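Local coordinates for amphinase-2 (Rana pipiens, PDB 2P7S), which cleaves RNA, including poly(U), poly(C) and ribosomal RNA, as an endonuclease of the pancreatic ribonuclease family and is toxic to cultured carcinoma cells, at residues 9-12 with 13-17; 18-21 with 22-25. One frame throughout, in Å; residues are numbered along the deposited sequence.

Contact 1. Residues 9-12 with 13-17; sequences EKFK and TKHIT. With ACT (acetate ion), chain D.
From Glu9 to Ile16 the main chain makes four successive i to i+4 hydrogen bonds, ending with Ile16 N to Lys12 O at 2.9 Å; Ile16 itself then leaves helical angles and starts strand 16-17. Glu9 O is shared: it accepts from Thr13 N and, at 3.1 Å, from Thr13 OG1, the two donors coming from opposite faces of the carbonyl plane. The threonine hydroxyl stands beside its own backbone N, anti to the carbonyl carbon (chi1 -66°), which directs OG1 back along the helix to Glu9 O. Phe11 and His15, one turn apart, meet where the histidine CB makes a CH-pi contact over the phenyl face, 4.3 Å from the Phe11 centroid, while the two rings lie obliquely at 47°. This is the N-terminal helix of the ribonuclease A fold, which brings the proposed proton acceptor, His15, to the cleft. His15 NE2 donates to OXT of an acetate ion, probably from the crystallisation liquor, at 2.8 Å, and ND1 is hydrogen-bonded to Thr46 O; with both nitrogens held, the imidazole's rotation is fixed. An apolar phenyl suits the buried side facing Val55 and Phe108, and Ile16 CG1 adds to it, 4.1 Å from Phe11 CE2. Lys12 NZ forms a salt bridge to Glu9 OE2 (2.9 Å), approaching from above the carboxylate plane; Lys10 NZ and Lys14 NZ both form salt bridges with Asp38.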
loop_
_atom_site.group_PDB
_atom_site.type_symbol
_atom_site.label_atom_id
_atom_site.label_comp_id
_atom_site.label_asym_id
_atom_site.label_seq_id
_atom_site.Cartn_x
_atom_site.Cartn_y
_atom_site.Cartn_z
ATOM N N GLU A 9 -9.643 3.621 -5.976
ATOM C CA GLU A 9 -10.301 3.626 -4.669
ATOM C C GLU A 9 -9.910 2.387 -3.868
ATOM O O GLU A 9 -9.644 2.472 -2.670
ATOM C CB GLU A 9 -11.826 3.682 -4.826
ATOM C CG GLU A 9 -12.368 5.004 -5.359
ATOM C CD GLU A 9 -12.062 6.189 -4.452
ATOM O OE1 GLU A 9 -12.150 6.031 -3.214
ATOM O OE2 GLU A 9 -11.749 7.284 -4.976
ATOM N N LYS A 10 -9.870 1.239 -4.536
ATOM C CA LYS A 10 -9.502 -0.001 -3.870
ATOM C C LYS A 10 -8.043 0.062 -3.417
ATOM O O LYS A 10 -7.713 -0.396 -2.320
ATOM C CB LYS A 10 -9.700 -1.192 -4.808
ATOM C CG LYS A 10 -9.478 -2.541 -4.142
ATOM C CD LYS A 10 -9.559 -3.671 -5.151
ATOM C CE LYS A 10 -9.289 -5.013 -4.497
ATOM N NZ LYS A 10 -9.286 -6.123 -5.492
ATOM N N PHE A 11 -7.176 0.631 -4.256
ATOM C CA PHE A 11 -5.759 0.753 -3.919
ATOM C C PHE A 11 -5.571 1.634 -2.684
ATOM O O PHE A 11 -4.811 1.282 -1.780
ATOM C CB PHE A 11 -4.966 1.355 -5.086
ATOM C CG PHE A 11 -3.494 1.519 -4.800
ATOM C CD1 PHE A 11 -2.573 0.579 -5.245
ATOM C CD2 PHE A 11 -3.032 2.616 -4.078
ATOM C CE1 PHE A 11 -1.202 0.729 -4.975
ATOM C CE2 PHE A 11 -1.673 2.775 -3.803
ATOM C CZ PHE A 11 -0.756 1.829 -4.252
ATOM N N LYS A 12 -6.249 2.783 -2.654
ATOM C CA LYS A 12 -6.142 3.704 -1.518
ATOM C C LYS A 12 -6.597 3.038 -0.224
ATOM O O LYS A 12 -5.951 3.163 0.817
ATOM C CB LYS A 12 -7.001 4.959 -1.738
ATOM C CG LYS A 12 -6.430 5.978 -2.714
ATOM C CD LYS A 12 -7.281 7.253 -2.745
ATOM C CE LYS A 12 -8.664 6.987 -3.322
ATOM N NZ LYS A 12 -9.534 8.206 -3.298
ATOM N N THR A 13 -7.722 2.338 -0.301
ATOM C CA THR A 13 -8.296 1.667 0.857
ATOM C C THR A 13 -7.363 0.584 1.388
ATOM O O THR A 13 -7.108 0.499 2.586
ATOM C CB THR A 13 -9.672 1.027 0.502
ATOM O OG1 THR A 13 -10.619 2.060 0.192
ATOM C CG2 THR A 13 -10.206 0.208 1.675
ATOM N N LYS A 14 -6.843 -0.228 0.478
ATOM C CA LYS A 14 -5.966 -1.318 0.848
ATOM C C LYS A 14 -4.526 -0.941 1.207
ATOM O O LYS A 14 -3.913 -1.599 2.046
ATOM C CB LYS A 14 -5.939 -2.356 -0.281
ATOM C CG LYS A 14 -5.212 -3.640 0.087
ATOM C CD LYS A 14 -5.322 -4.699 -1.004
ATOM C CE LYS A 14 -4.724 -6.013 -0.523
ATOM N NZ LYS A 14 -4.731 -7.046 -1.585
ATOM N N HIS A 15 -3.995 0.116 0.599
ATOM C CA HIS A 15 -2.598 0.484 0.824
ATOM C C HIS A 15 -2.226 1.836 1.395
ATOM O O HIS A 15 -1.079 2.020 1.804
ATOM C CB HIS A 15 -1.823 0.322 -0.487
ATOM C CG HIS A 15 -1.820 -1.075 -1.007
ATOM N ND1 HIS A 15 -1.124 -2.086 -0.389
ATOM C CD2 HIS A 15 -2.448 -1.637 -2.067
ATOM C CE1 HIS A 15 -1.322 -3.215 -1.045
ATOM N NE2 HIS A 15 -2.122 -2.971 -2.067
ATOM N N ILE A 16 -3.140 2.795 1.410
ATOM C CA ILE A 16 -2.766 4.098 1.933
ATOM C C ILE A 16 -3.373 4.380 3.298
ATOM O O ILE A 16 -4.571 4.187 3.516
ATOM C CB ILE A 16 -3.140 5.224 0.948
ATOM C CG1 ILE A 16 -2.540 4.918 -0.431
ATOM C CG2 ILE A 16 -2.587 6.553 1.456
ATOM C CD1 ILE A 16 -2.709 6.025 -1.456
ATOM N N THR A 17 -2.533 4.821 4.227
ATOM C CA THR A 17 -3.012 5.118 5.564
ATOM C C THR A 17 -2.598 6.492 6.066
ATOM O O THR A 17 -1.485 6.964 5.796
ATOM C CB THR A 17 -2.536 4.056 6.593
ATOM O OG1 THR A 17 -3.110 4.362 7.872
ATOM C CG2 THR A 17 -1.020 4.052 6.720
HETATM C C ACT D . -3.943 -3.948 -5.064
HETATM O O ACT D . -4.417 -4.932 -5.674
HETATM O OXT ACT D . -2.692 -3.729 -4.711
HETATM C CH3 ACT D . -4.939 -2.864 -4.679
#

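Contact 2. Residues 18-21 with 22-25; sequences SQSV and ADFN. With NAG (2-acetamido-2-deoxy-beta-D-glucopyranose), chain B.
Ser20 OG is held by Asp23 from two directions: it accepts a fairly straight bond from Asp23 N (3.0 Å, 153° at the hydrogen) and gives a weak one to Asp23 OD2 at 3.2 Å. Having OG between the backbone N and the carbonyl carbon (chi1 69°) aims the hydroxyl at the turn that follows, and a short hydroxyl side chain suits this place, since OG must meet both the NH and the carboxylate three residues on. A water completes the exchange, accepting from Ser20 N and donating to Asp23 OD2 at 2.8 Å. Hydroxyl and water together close a single turn: residues 21 to 23 have helical angles, but the i to i+4 bond from Phe24 N to Ser20 O is weak and the chain then extends toward helix 26-29. In the loop that joins strand 16-17 to helix 26-29 of the ribonuclease A fold, Gln19 reaches across Phe24. Its amide, turned 35° from the phenyl plane, brings NE2 to 3.5 Å from Phe24 CD1, while OE1 accepts from a second water that accepts a hydrogen bond from Asn25 N at 2.7 Å. With Gln19 cut back to an alanine, the water on Asn25 N would probably lose its Gln19 acceptor, and the CD1-CE1 side of the Phe24 ring its amide cover. Buried Phe24 also packs on Phe47 and Cys79. Asn25 is the N-cap of helix 26-29, its OD1 weakly bonded to Asn27 N and Arg28 N, and its ND2 lies 3.2 Å from the acetamido methyl C8 of the N-acetylglucosamine.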
loop_
_atom_site.group_PDB
_atom_site.type_symbol
_atom_site.label_atom_id
_atom_site.label_comp_id
_atom_site.label_asym_id
_atom_site.label_seq_id
_atom_site.Cartn_x
_atom_site.Cartn_y
_atom_site.Cartn_z
ATOM N N SER A 18 -3.511 7.137 6.791
ATOM C CA SER A 18 -3.246 8.452 7.364
ATOM C C SER A 18 -2.708 8.279 8.790
ATOM O O SER A 18 -2.356 9.251 9.456
ATOM C CB SER A 18 -4.528 9.289 7.392
ATOM O OG SER A 18 -5.511 8.696 8.227
ATOM N N GLN A 19 -2.643 7.034 9.253
ATOM C CA GLN A 19 -2.146 6.738 10.600
ATOM C C GLN A 19 -0.630 6.882 10.666
ATOM O O GLN A 19 0.058 6.757 9.659
ATOM C CB GLN A 19 -2.495 5.304 11.007
ATOM C CG GLN A 19 -3.973 4.945 11.058
ATOM C CD GLN A 19 -4.173 3.453 11.323
ATOM O OE1 GLN A 19 -3.784 2.950 12.371
ATOM N NE2 GLN A 19 -4.764 2.742 10.363
ATOM N N SER A 20 -0.108 7.137 11.859
ATOM C CA SER A 20 1.333 7.254 12.025
ATOM C C SER A 20 1.877 5.830 12.165
ATOM O O SER A 20 1.122 4.898 12.443
ATOM C CB SER A 20 1.661 8.045 13.292
ATOM O OG SER A 20 1.308 7.311 14.455
ATOM N N VAL A 21 3.182 5.670 11.969
ATOM C CA VAL A 21 3.840 4.372 12.091
ATOM C C VAL A 21 3.650 3.802 13.499
ATOM O O VAL A 21 3.463 2.599 13.680
ATOM C CB VAL A 21 5.349 4.510 11.810
ATOM C CG1 VAL A 21 6.063 3.206 12.094
ATOM C CG2 VAL A 21 5.560 4.932 10.369
ATOM N N ALA A 22 3.686 4.680 14.494
ATOM C CA ALA A 22 3.531 4.266 15.884
ATOM C C ALA A 22 2.104 3.862 16.247
ATOM O O ALA A 22 1.894 2.930 17.025
ATOM C CB ALA A 22 3.998 5.383 16.794
ATOM N N ASP A 23 1.121 4.563 15.693
ATOM C CA ASP A 23 -0.272 4.255 15.990
ATOM C C ASP A 23 -0.827 3.124 15.146
ATOM O O ASP A 23 -1.897 2.596 15.443
ATOM C CB ASP A 23 -1.164 5.484 15.786
ATOM C CG ASP A 23 -0.937 6.546 16.834
ATOM O OD1 ASP A 23 -0.628 6.173 17.987
ATOM O OD2 ASP A 23 -1.079 7.745 16.507
ATOM N N PHE A 24 -0.110 2.759 14.089
ATOM C CA PHE A 24 -0.588 1.700 13.220
ATOM C C PHE A 24 -0.448 0.348 13.898
ATOM O O PHE A 24 0.571 0.055 14.526
ATOM C CB PHE A 24 0.181 1.686 11.896
ATOM C CG PHE A 24 -0.495 0.879 10.825
ATOM C CD1 PHE A 24 -1.534 1.425 10.077
ATOM C CD2 PHE A 24 -0.133 -0.446 10.604
ATOM C CE1 PHE A 24 -2.212 0.660 9.120
ATOM C CE2 PHE A 24 -0.799 -1.220 9.659
ATOM C CZ PHE A 24 -1.841 -0.668 8.914
ATOM N N ASN A 25 -1.477 -0.478 13.757
ATOM C CA ASN A 25 -1.468 -1.806 14.352
ATOM C C ASN A 25 -1.950 -2.819 13.336
ATOM O O ASN A 25 -3.128 -2.841 12.971
ATOM C CB ASN A 25 -2.378 -1.852 15.585
ATOM C CG ASN A 25 -2.254 -3.157 16.349
ATOM O OD1 ASN A 25 -2.115 -4.222 15.754
ATOM N ND2 ASN A 25 -2.321 -3.082 17.671
HETATM C C1 NAG B . 0.097 -8.108 16.926
HETATM C C2 NAG B . 0.888 -7.179 17.857
HETATM C C3 NAG B . 2.319 -7.700 18.007
HETATM C C4 NAG B . 2.272 -9.138 18.521
HETATM C C5 NAG B . 1.470 -9.989 17.528
HETATM C C6 NAG B . 1.354 -11.453 17.936
HETATM C C7 NAG B . 0.806 -4.784 18.124
HETATM C C8 NAG B . 0.862 -3.410 17.475
HETATM N N2 NAG B . 0.902 -5.834 17.315
HETATM O O3 NAG B . 3.046 -6.881 18.910
HETATM O O4 NAG B . 3.611 -9.653 18.658
HETATM O O5 NAG B . 0.127 -9.465 17.409
HETATM O O6 NAG B . 0.664 -11.590 19.169
HETATM O O7 NAG B . 0.683 -4.883 19.345
HETATM O O HOH W 1 -3.857 0.195 12.800
HETATM O O HOH W 2 -1.870 8.113 13.880
#

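Contact 1 passes into contact 2 along the chain, with centres about 15 Å apart. They meet where Thr17 OG1, which accepts from Gln19 N, packs 4.0 Å from Phe24 CD1. Contact 1 holds His15, the probable proton acceptor, which shares the acetate with His107, the probable proton donor, and with Phe108 N, consistent with an anion site where a substrate phosphate could lie, and the side chain of Phe11 comes within about 6 Å of that of His107. Contact 2 stands further off, the side chain of Phe24 about 9 Å from that of His15 and about 7 Å from that of Asn45, which probably helps to bind substrate, and leads away to the glycan on Asn27.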